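Local coordinates for protein CalU16 (Micromonospora echinospora, PDB 4FPW) that probably confers self-resistance to an enediyne antibiotic by a self-sacrifice mechanism, and belongs to the AHA1 family, at residues L74-E77 / R81-I84. Residues are numbered along the deposited sequence; the frame is centred on the assembly and turned at random.
Sequences LRCE and RLTI
Arg75 O accepts the shortest bond of this contact, from Thr83 N at 2.8 Å, and also receives a CA-H...O contact from Leu82. Thr83 O in turn accepts from Arg75 N at 3.1 Å, closing an antiparallel hydrogen-bonded pair; Glu77 and Arg81 form the next, again with two backbone bonds. Between them Cys76 and Leu82 make a non-hydrogen-bonded pair on the other face. Cys76 SG lies 3.7 Å from Leu82 CD2, and both side chains touch Trp37 of helix 33-41, an apolar setting that suits a thiol and a leucine. Glu77 and Arg81 extend side by side, their flat ends 83° apart, and Glu77 OE1 lies against the methylenes of Arg81, whereas Glu77 OE2 is 4.1 Å from Arg81 NH1 with no N-H aimed at it. Instead Arg75 NE donates to Glu77 OE2 at 2.9 Å in a salt bridge, from the anti side and out of the carboxylate plane; the Arg75 chain bends at its second torsion (chi2 78°) to reach it. The two arginines probably steady the acidic group. Arg75 CG lies loosely over one face of the Arg81 guanidinium, offset toward its rim, and Arg81 NH2 is salt-bridged to Glu97 of strand 94-103. Beta-branched Thr83, well suited to a strand, sets its CB beside Arg75 CB. Leu74 and Arg75 both face Thr83, a classic beta bulge in the antiparallel hairpin of strands 70-77 and 81-86, part of the curved sheet of a Bet v 1-like fold.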
ATOM      1  N   LEU A  74      -5.353 -11.404  -5.868  1.00 47.54           N
ATOM      2  CA  LEU A  74      -5.096 -12.732  -5.304  1.00 48.28           C
ATOM      3  C   LEU A  74      -6.082 -13.031  -4.164  1.00 49.42           C
ATOM      4  O   LEU A  74      -6.908 -13.945  -4.286  1.00 52.66           O
ATOM      5  CB  LEU A  74      -3.628 -12.856  -4.838  1.00 47.19           C
ATOM      6  CG  LEU A  74      -2.550 -12.356  -5.816  1.00 46.79           C
ATOM      7  CD1 LEU A  74      -1.138 -12.446  -5.245  1.00 46.48           C
ATOM      8  CD2 LEU A  74      -2.640 -13.098  -7.144  1.00 47.19           C
ATOM      9  N   ARG A  75      -6.037 -12.235  -3.089  1.00 48.71           N
ATOM     10  CA  ARG A  75      -6.885 -12.465  -1.895  1.00 47.53           C
ATOM     11  C   ARG A  75      -7.747 -11.254  -1.520  1.00 47.64           C
ATOM     12  O   ARG A  75      -7.278 -10.109  -1.546  1.00 44.90           O
ATOM     13  CB  ARG A  75      -6.008 -12.825  -0.696  1.00 46.63           C
ATOM     14  CG  ARG A  75      -6.721 -13.609   0.394  1.00 46.78           C
ATOM     15  CD  ARG A  75      -6.854 -15.064  -0.005  1.00 46.47           C
ATOM     16  NE  ARG A  75      -7.337 -15.872   1.098  1.00 47.40           N
ATOM     17  CZ  ARG A  75      -7.897 -17.069   0.979  1.00 48.10           C
ATOM     18  NH1 ARG A  75      -8.055 -17.630  -0.218  1.00 49.93           N
ATOM     19  NH2 ARG A  75      -8.307 -17.706   2.066  1.00 48.27           N
ATOM     20  N   CYS A  76      -9.001 -11.520  -1.161  1.00 50.29           N
ATOM     21  CA  CYS A  76      -9.921 -10.481  -0.700  1.00 51.43           C
ATOM     22  C   CYS A  76     -10.789 -11.046   0.417  1.00 53.28           C
ATOM     23  O   CYS A  76     -11.711 -11.844   0.167  1.00 55.77           O
ATOM     24  CB  CYS A  76     -10.788  -9.954  -1.847  1.00 52.35           C
ATOM     25  SG  CYS A  76     -11.417  -8.270  -1.593  1.00 54.85           S
ATOM     26  N   GLU A  77     -10.469 -10.632   1.646  1.00 52.07           N
ATOM     27  CA  GLU A  77     -11.158 -11.073   2.861  1.00 51.00           C
ATOM     28  C   GLU A  77     -11.779  -9.846   3.524  1.00 50.12           C
ATOM     29  O   GLU A  77     -11.252  -9.346   4.523  1.00 50.73           O
ATOM     30  CB  GLU A  77     -10.156 -11.758   3.809  1.00 51.31           C
ATOM     31  CG  GLU A  77      -9.634 -13.097   3.289  1.00 53.17           C
ATOM     32  CD  GLU A  77      -8.389 -13.637   3.996  1.00 53.20           C
ATOM     33  OE1 GLU A  77      -7.826 -12.983   4.899  1.00 53.38           O
ATOM     34  OE2 GLU A  77      -7.965 -14.751   3.643  1.00 53.16           O
ATOM     35  N   ARG A  81      -8.625  -8.114   4.958  1.00 52.02           N
ATOM     36  CA  ARG A  81      -7.407  -8.376   4.209  1.00 50.50           C
ATOM     37  C   ARG A  81      -7.595  -8.229   2.709  1.00 48.97           C
ATOM     38  O   ARG A  81      -8.688  -8.417   2.171  1.00 48.82           O
ATOM     39  CB  ARG A  81      -6.885  -9.767   4.567  1.00 51.68           C
ATOM     40  CG  ARG A  81      -5.880 -10.330   3.578  1.00 51.33           C
ATOM     41  CD  ARG A  81      -5.298 -11.647   4.057  1.00 52.29           C
ATOM     42  NE  ARG A  81      -4.046 -11.933   3.374  1.00 53.14           N
ATOM     43  CZ  ARG A  81      -3.418 -13.104   3.401  1.00 53.32           C
ATOM     44  NH1 ARG A  81      -3.914 -14.129   4.091  1.00 54.15           N
ATOM     45  NH2 ARG A  81      -2.280 -13.249   2.731  1.00 53.26           N
ATOM     46  N   LEU A  82      -6.502  -7.894   2.043  1.00 46.67           N
ATOM     47  CA  LEU A  82      -6.519  -7.594   0.631  1.00 45.75           C
ATOM     48  C   LEU A  82      -5.108  -7.867   0.170  1.00 46.01           C
ATOM     49  O   LEU A  82      -4.171  -7.277   0.724  1.00 45.81           O
ATOM     50  CB  LEU A  82      -6.874  -6.108   0.424  1.00 46.20           C
ATOM     51  CG  LEU A  82      -7.540  -5.559  -0.857  1.00 46.15           C
ATOM     52  CD1 LEU A  82      -6.608  -4.656  -1.650  1.00 45.62           C
ATOM     53  CD2 LEU A  82      -8.114  -6.662  -1.742  1.00 46.36           C
ATOM     54  N   THR A  83      -4.952  -8.812  -0.764  1.00 44.92           N
ATOM     55  CA  THR A  83      -3.676  -9.040  -1.428  1.00 43.64           C
ATOM     56  C   THR A  83      -3.863  -8.955  -2.948  1.00 44.08           C
ATOM     57  O   THR A  83      -4.843  -9.447  -3.511  1.00 43.79           O
ATOM     58  CB  THR A  83      -3.059 -10.398  -1.064  1.00 44.17           C
ATOM     59  OG1 THR A  83      -3.158 -10.609   0.347  1.00 44.24           O
ATOM     60  CG2 THR A  83      -1.578 -10.460  -1.498  1.00 44.24           C
ATOM     61  N   ILE A  84      -2.901  -8.320  -3.596  1.00 42.89           N
ATOM     62  CA  ILE A  84      -2.920  -8.133  -5.018  1.00 43.73           C
ATOM     63  C   ILE A  84      -1.497  -8.208  -5.552  1.00 43.95           C
ATOM     64  O   ILE A  84      -0.541  -7.910  -4.816  1.00 43.36           O
ATOM     65  CB  ILE A  84      -3.503  -6.764  -5.398  1.00 43.63           C
ATOM     66  CG1 ILE A  84      -2.733  -5.614  -4.726  1.00 43.03           C
ATOM     67  CG2 ILE A  84      -4.965  -6.702  -5.039  1.00 43.03           C
ATOM     68  CD1 ILE A  84      -2.730  -4.353  -5.555  1.00 42.85           C
TER